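Local structure of iron uptake protein A2 (Synechocystis sp., 2VOZ) at residues D52-V57 / A278-E283; I82-D87 / R292-G297. The protein binds ferric iron and probably serves as a substrate-binding subunit of a periplasmic ABC transporter for iron import. All coordinates share one frame; numbering follows the deposited sequence.

Contact 1 of 2, residues D52-V57 / A278-E283; sequences DAFGEV and AIAFLE
The first torsions of Phe54 and Phe281 both set CG trans to the backbone N (chi1 178° and 180°), and these extended settings carry the two rings into each other. Phe54, at the end of helix 48-54, reaches over to helix 275-285, while the Phe281 ring stands off that helix and brings its edge over Phe54. The result is a T-shaped pair, with centroids 5.2 Å apart and planes at 80°. Phe281 supplies the edge: its CD1 stands over one face of Phe54, displaced toward the rim, 3.8 Å from Phe54 CD2. Over the same ring lies the root of the Phe281 side chain, whose CB makes a CH-pi contact 4.1 Å from the Phe54 centroid. The far rim of Phe54 presses on the helix backbone itself, with CE1 3.6 Å from Phe281 N, and the Ala280 methyl CB flanks the same CE1 at 4.0 Å. On the strand side, Val57 CG2 meets Phe281 CE1 at 4.1 Å, the two side chains crossing at about a right angle.

Phe54 and Val57, flanking Gly55 in sequence, thus both reach helix 275-285; the positive phi of Gly55 marks the exit from helix 48-54 into strand 56-61. Ile36 and Leu38 of the neighbouring parallel strand 35-40 touch both Val57 and Phe281, which ties the pair to the sheet of this periplasmic binding-protein fold. Two residues before Phe54, Asp52 makes a salt bridge with Lys232 of the second subunit.

No hydrogen bond crosses the contact. What holds helix 275-285 to Phe54 and Val57 is probably dispersion together with the attraction of ring C-H groups for a pi face, so the fit depends on the shape and tilt of two rings.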
loop_
_atom_site.group_PDB
_atom_site.type_symbol
_atom_site.label_atom_id
_atom_site.label_comp_id
_atom_site.label_asym_id
_atom_site.label_seq_id
_atom_site.Cartn_x
_atom_site.Cartn_y
_atom_site.Cartn_z
ATOM N N ASP B 52 -11.397 2.827 -13.801
ATOM C CA ASP B 52 -12.795 2.734 -13.394
ATOM C C ASP B 52 -13.716 3.622 -14.201
ATOM O O ASP B 52 -14.878 3.260 -14.460
ATOM C CB ASP B 52 -12.947 3.089 -11.919
ATOM C CG ASP B 52 -12.798 1.882 -11.030
ATOM O OD1 ASP B 52 -12.183 0.878 -11.485
ATOM O OD2 ASP B 52 -13.283 1.922 -9.875
ATOM N N ALA B 53 -13.219 4.794 -14.586
ATOM C CA ALA B 53 -14.033 5.688 -15.408
ATOM C C ALA B 53 -14.398 5.019 -16.733
ATOM O O ALA B 53 -15.425 5.326 -17.321
ATOM C CB ALA B 53 -13.347 7.032 -15.660
ATOM N N PHE B 54 -13.532 4.130 -17.217
ATOM C CA PHE B 54 -13.832 3.418 -18.458
ATOM C C PHE B 54 -14.864 2.289 -18.266
ATOM O O PHE B 54 -15.833 2.157 -19.036
ATOM C CB PHE B 54 -12.550 2.830 -19.014
ATOM C CG PHE B 54 -12.778 2.044 -20.257
ATOM C CD1 PHE B 54 -13.048 2.702 -21.453
ATOM C CD2 PHE B 54 -12.786 0.644 -20.209
ATOM C CE1 PHE B 54 -13.290 1.975 -22.628
ATOM C CE2 PHE B 54 -13.027 -0.107 -21.376
ATOM C CZ PHE B 54 -13.290 0.579 -22.583
ATOM N N GLY B 55 -14.639 1.445 -17.266
ATOM C CA GLY B 55 -15.482 0.284 -17.077
ATOM C C GLY B 55 -14.758 -0.696 -16.197
ATOM O O GLY B 55 -14.058 -0.283 -15.256
ATOM N N GLU B 56 -14.931 -1.984 -16.491
ATOM C CA GLU B 56 -14.351 -3.030 -15.650
ATOM C C GLU B 56 -13.065 -3.461 -16.310
ATOM O O GLU B 56 -13.073 -4.188 -17.303
ATOM C CB GLU B 56 -15.329 -4.207 -15.489
ATOM C CG GLU B 56 -14.773 -5.364 -14.703
ATOM N N VAL B 57 -11.959 -2.971 -15.769
ATOM C CA VAL B 57 -10.651 -3.266 -16.321
ATOM C C VAL B 57 -10.008 -4.269 -15.375
ATOM O O VAL B 57 -9.562 -3.923 -14.253
ATOM C CB VAL B 57 -9.773 -1.976 -16.443
ATOM C CG1 VAL B 57 -8.386 -2.315 -16.911
ATOM C CG2 VAL B 57 -10.386 -0.976 -17.419
ATOM N N ALA B 278 -11.677 -3.206 -26.333
ATOM C CA ALA B 278 -10.216 -2.976 -26.293
ATOM C C ALA B 278 -9.845 -1.728 -27.102
ATOM O O ALA B 278 -9.102 -0.855 -26.648
ATOM C CB ALA B 278 -9.454 -4.238 -26.832
ATOM N N ILE B 279 -10.443 -1.614 -28.286
ATOM C CA ILE B 279 -10.214 -0.441 -29.110
ATOM C C ILE B 279 -10.759 0.784 -28.402
ATOM O O ILE B 279 -10.090 1.824 -28.356
ATOM C CB ILE B 279 -10.805 -0.628 -30.528
ATOM C CG1 ILE B 279 -10.046 -1.774 -31.243
ATOM C CG2 ILE B 279 -10.859 0.727 -31.310
ATOM C CD1 ILE B 279 -10.730 -2.192 -32.508
ATOM N N ALA B 280 -11.943 0.654 -27.805
ATOM C CA ALA B 280 -12.559 1.759 -27.061
ATOM C C ALA B 280 -11.656 2.216 -25.900
ATOM O O ALA B 280 -11.554 3.410 -25.602
ATOM C CB ALA B 280 -13.941 1.340 -26.540
ATOM N N PHE B 281 -11.008 1.247 -25.274
ATOM C CA PHE B 281 -10.107 1.528 -24.188
ATOM C C PHE B 281 -8.909 2.322 -24.712
ATOM O O PHE B 281 -8.547 3.329 -24.104
ATOM C CB PHE B 281 -9.631 0.255 -23.497
ATOM C CG PHE B 281 -8.688 0.532 -22.376
ATOM C CD1 PHE B 281 -9.171 1.043 -21.168
ATOM C CD2 PHE B 281 -7.328 0.317 -22.530
ATOM C CE1 PHE B 281 -8.324 1.298 -20.113
ATOM C CE2 PHE B 281 -6.455 0.590 -21.446
ATOM C CZ PHE B 281 -6.961 1.091 -20.271
ATOM N N LEU B 282 -8.298 1.900 -25.823
ATOM C CA LEU B 282 -7.167 2.671 -26.405
ATOM C C LEU B 282 -7.594 4.084 -26.729
ATOM O O LEU B 282 -6.883 5.043 -26.425
ATOM C CB LEU B 282 -6.586 2.005 -27.671
ATOM C CG LEU B 282 -5.940 0.623 -27.474
ATOM C CD1 LEU B 282 -5.483 0.188 -28.844
ATOM C CD2 LEU B 282 -4.784 0.693 -26.450
ATOM N N GLU B 283 -8.790 4.235 -27.284
ATOM C CA GLU B 283 -9.326 5.590 -27.561
ATOM C C GLU B 283 -9.468 6.423 -26.298
ATOM O O GLU B 283 -9.154 7.640 -26.281
ATOM C CB GLU B 283 -10.665 5.526 -28.329
ATOM C CG GLU B 283 -10.424 4.937 -29.727
ATOM C CD GLU B 283 -11.687 4.622 -30.535
ATOM O OE1 GLU B 283 -12.820 4.645 -29.980
ATOM O OE2 GLU B 283 -11.508 4.333 -31.745
#

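Contact 2 of 2, residues I82-D87 / R292-G297; sequences ILFTVD and RYFAEG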
loop_
_atom_site.group_PDB
_atom_site.type_symbol
_atom_site.label_atom_id
_atom_site.label_comp_id
_atom_site.label_asym_id
_atom_site.label_seq_id
_atom_site.Cartn_x
_atom_site.Cartn_y
_atom_site.Cartn_z
ATOM N N ILE B 82 -5.586 -6.336 -24.118
ATOM C CA ILE B 82 -4.591 -5.303 -24.370
ATOM C C ILE B 82 -3.321 -5.670 -23.619
ATOM O O ILE B 82 -3.378 -6.110 -22.462
ATOM C CB ILE B 82 -5.035 -3.925 -23.780
ATOM C CG1 ILE B 82 -6.352 -3.393 -24.360
ATOM C CG2 ILE B 82 -3.897 -2.867 -23.909
ATOM C CD1 ILE B 82 -6.232 -2.791 -25.688
ATOM N N LEU B 83 -2.171 -5.470 -24.265
ATOM C CA LEU B 83 -0.908 -5.453 -23.547
ATOM C C LEU B 83 -0.407 -4.022 -23.560
ATOM O O LEU B 83 -0.256 -3.396 -24.622
ATOM C CB LEU B 83 0.122 -6.357 -24.218
ATOM C CG LEU B 83 1.551 -6.329 -23.690
ATOM C CD1 LEU B 83 1.595 -6.877 -22.230
ATOM C CD2 LEU B 83 2.448 -7.176 -24.621
ATOM N N PHE B 84 -0.183 -3.537 -22.365
ATOM C CA PHE B 84 0.387 -2.216 -22.155
ATOM C C PHE B 84 1.774 -2.411 -21.573
ATOM O O PHE B 84 1.946 -3.101 -20.543
ATOM C CB PHE B 84 -0.451 -1.397 -21.169
ATOM C CG PHE B 84 0.027 0.018 -21.072
ATOM C CD1 PHE B 84 1.212 0.325 -20.377
ATOM C CD2 PHE B 84 -0.626 1.009 -21.766
ATOM C CE1 PHE B 84 1.699 1.642 -20.367
ATOM C CE2 PHE B 84 -0.148 2.342 -21.767
ATOM C CZ PHE B 84 0.991 2.650 -21.063
ATOM N N THR B 85 2.791 -1.790 -22.177
ATOM C CA THR B 85 4.121 -1.917 -21.627
ATOM C C THR B 85 4.965 -0.664 -21.887
ATOM O O THR B 85 4.475 0.327 -22.459
ATOM C CB THR B 85 4.799 -3.237 -22.111
ATOM O OG1 THR B 85 5.928 -3.536 -21.286
ATOM C CG2 THR B 85 5.211 -3.159 -23.534
ATOM N N VAL B 86 6.189 -0.690 -21.391
ATOM C CA VAL B 86 6.991 0.516 -21.317
ATOM C C VAL B 86 8.190 0.245 -22.207
ATOM O O VAL B 86 8.874 -0.793 -22.063
ATOM C CB VAL B 86 7.388 0.817 -19.864
ATOM C CG1 VAL B 86 8.366 1.983 -19.794
ATOM C CG2 VAL B 86 6.126 1.064 -19.027
ATOM N N ASP B 87 8.395 1.185 -23.131
ATOM C CA ASP B 87 9.517 1.283 -24.053
ATOM C C ASP B 87 9.116 0.637 -25.349
ATOM O O ASP B 87 8.607 -0.506 -25.353
ATOM C CB ASP B 87 10.822 0.655 -23.491
ATOM C CG ASP B 87 12.075 1.169 -24.194
ATOM O OD1 ASP B 87 12.884 1.866 -23.526
ATOM O OD2 ASP B 87 12.237 0.918 -25.431
ATOM N N ARG B 292 -3.966 13.311 -19.201
ATOM C CA ARG B 292 -3.340 14.223 -18.258
ATOM C C ARG B 292 -2.830 13.435 -17.070
ATOM O O ARG B 292 -1.684 13.566 -16.661
ATOM C CB ARG B 292 -4.318 15.270 -17.767
ATOM C CG ARG B 292 -3.627 16.327 -16.916
ATOM C CD ARG B 292 -4.621 17.349 -16.496
ATOM N NE ARG B 292 -3.932 18.413 -15.768
ATOM C CZ ARG B 292 -4.548 19.498 -15.307
ATOM N NH1 ARG B 292 -5.850 19.651 -15.521
ATOM N NH2 ARG B 292 -3.842 20.430 -14.677
ATOM N N TYR B 293 -3.706 12.614 -16.499
ATOM C CA TYR B 293 -3.322 11.964 -15.256
ATOM C C TYR B 293 -2.550 10.661 -15.438
ATOM O O TYR B 293 -1.826 10.250 -14.531
ATOM C CB TYR B 293 -4.546 11.774 -14.375
ATOM C CG TYR B 293 -5.126 13.112 -14.015
ATOM C CD1 TYR B 293 -4.395 14.034 -13.255
ATOM C CD2 TYR B 293 -6.367 13.483 -14.497
ATOM C CE1 TYR B 293 -4.919 15.292 -12.955
ATOM C CE2 TYR B 293 -6.909 14.735 -14.199
ATOM C CZ TYR B 293 -6.164 15.629 -13.433
ATOM O OH TYR B 293 -6.719 16.857 -13.144
ATOM N N PHE B 294 -2.700 10.036 -16.601
ATOM C CA PHE B 294 -1.934 8.880 -16.935
ATOM C C PHE B 294 -0.451 9.309 -17.014
ATOM O O PHE B 294 0.421 8.679 -16.429
ATOM C CB PHE B 294 -2.438 8.322 -18.241
ATOM C CG PHE B 294 -2.054 6.919 -18.483
ATOM C CD1 PHE B 294 -1.299 6.580 -19.618
ATOM C CD2 PHE B 294 -2.462 5.905 -17.609
ATOM C CE1 PHE B 294 -0.962 5.234 -19.880
ATOM C CE2 PHE B 294 -2.131 4.558 -17.854
ATOM C CZ PHE B 294 -1.372 4.213 -18.971
ATOM N N ALA B 295 -0.200 10.431 -17.681
ATOM C CA ALA B 295 1.174 10.941 -17.804
ATOM C C ALA B 295 1.711 11.340 -16.453
ATOM O O ALA B 295 2.848 11.079 -16.171
ATOM C CB ALA B 295 1.266 12.156 -18.784
ATOM N N GLU B 296 0.879 11.985 -15.626
ATOM C CA GLU B 296 1.299 12.422 -14.278
ATOM C C GLU B 296 1.848 11.270 -13.463
ATOM O O GLU B 296 2.756 11.460 -12.675
ATOM C CB GLU B 296 0.093 12.973 -13.505
ATOM C CG GLU B 296 -0.251 14.394 -13.854
ATOM C CD GLU B 296 0.797 15.401 -13.339
ATOM O OE1 GLU B 296 1.658 15.047 -12.505
ATOM O OE2 GLU B 296 0.733 16.536 -13.777
ATOM N N GLY B 297 1.254 10.086 -13.637
ATOM C CA GLY B 297 1.548 8.903 -12.790
ATOM C C GLY B 297 3.035 8.652 -12.594
ATOM O O GLY B 297 3.512 8.331 -11.468
#
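Phe294 O is gripped twice, by Gly297 N at 3.2 Å, three residues on, and by the guanidinium NH2 of Arg42. The side chain of the same residue makes the contact with strand 82-86. Its ring points at Phe84, which comes from the opposite direction, and the two span a CA separation of 12.5 Å. Phe84 gets there because its CG lies trans to the backbone N (chi1 -173°), carrying the ring out from the strand to meet Phe294.

The rings form an offset edge-to-face pair, perpendicular at 90°, with centroids 5.3 Å apart. Phe294 offers its outer edge, CE1 and CZ, and Phe84 receives it near its own outer end, at CZ and CE2. The closest approach, Phe84 CZ to Phe294 CE1, is 3.4 Å, a snug fit between two buried groups. Arg42 also makes a cation-pi contact with Phe294, so one arginine holds both the carbonyl and the ring. The side chain of Tyr44, an iron-binding residue, lies about 7 Å from that of Phe294, which makes Phe294 a plausible part of the surroundings of the metal site. With an alanine in place of Phe84, the edge of Phe294 would probably lose its aromatic partner and a gap would open between strand and helix.

Leu38 of strand 35-40 and Ala266 of strand 261-268 pack against Phe84, while Phe126 of strand 124-136 touches both rings; the pair thereby joins helix 288-297 to the sheet.

In the fold
Both contacts apply one device, an edge-to-face phenylalanine pair with no hydrogen bond across it, offset in contact 2. Contact 2 is core: its two rings are buried and its centre lies about 10 Å from the chain's centre. Contact 1, centred about 23 Å from that point, is only partly buried and adds alanine and valine methyls. Contact 2 joins its helix to a single sheet strand, whereas contact 1 joins helix 275-285 to both helix 48-54 and strand 56-61. The two helices are consecutive in the chain. Ile82 of contact 2 packs on Ala278, Phe281 and Leu282 of contact 1. Arg42 brings charge to contact 2 near the iron-binding residues; both contacts have salt bridges to the second subunit.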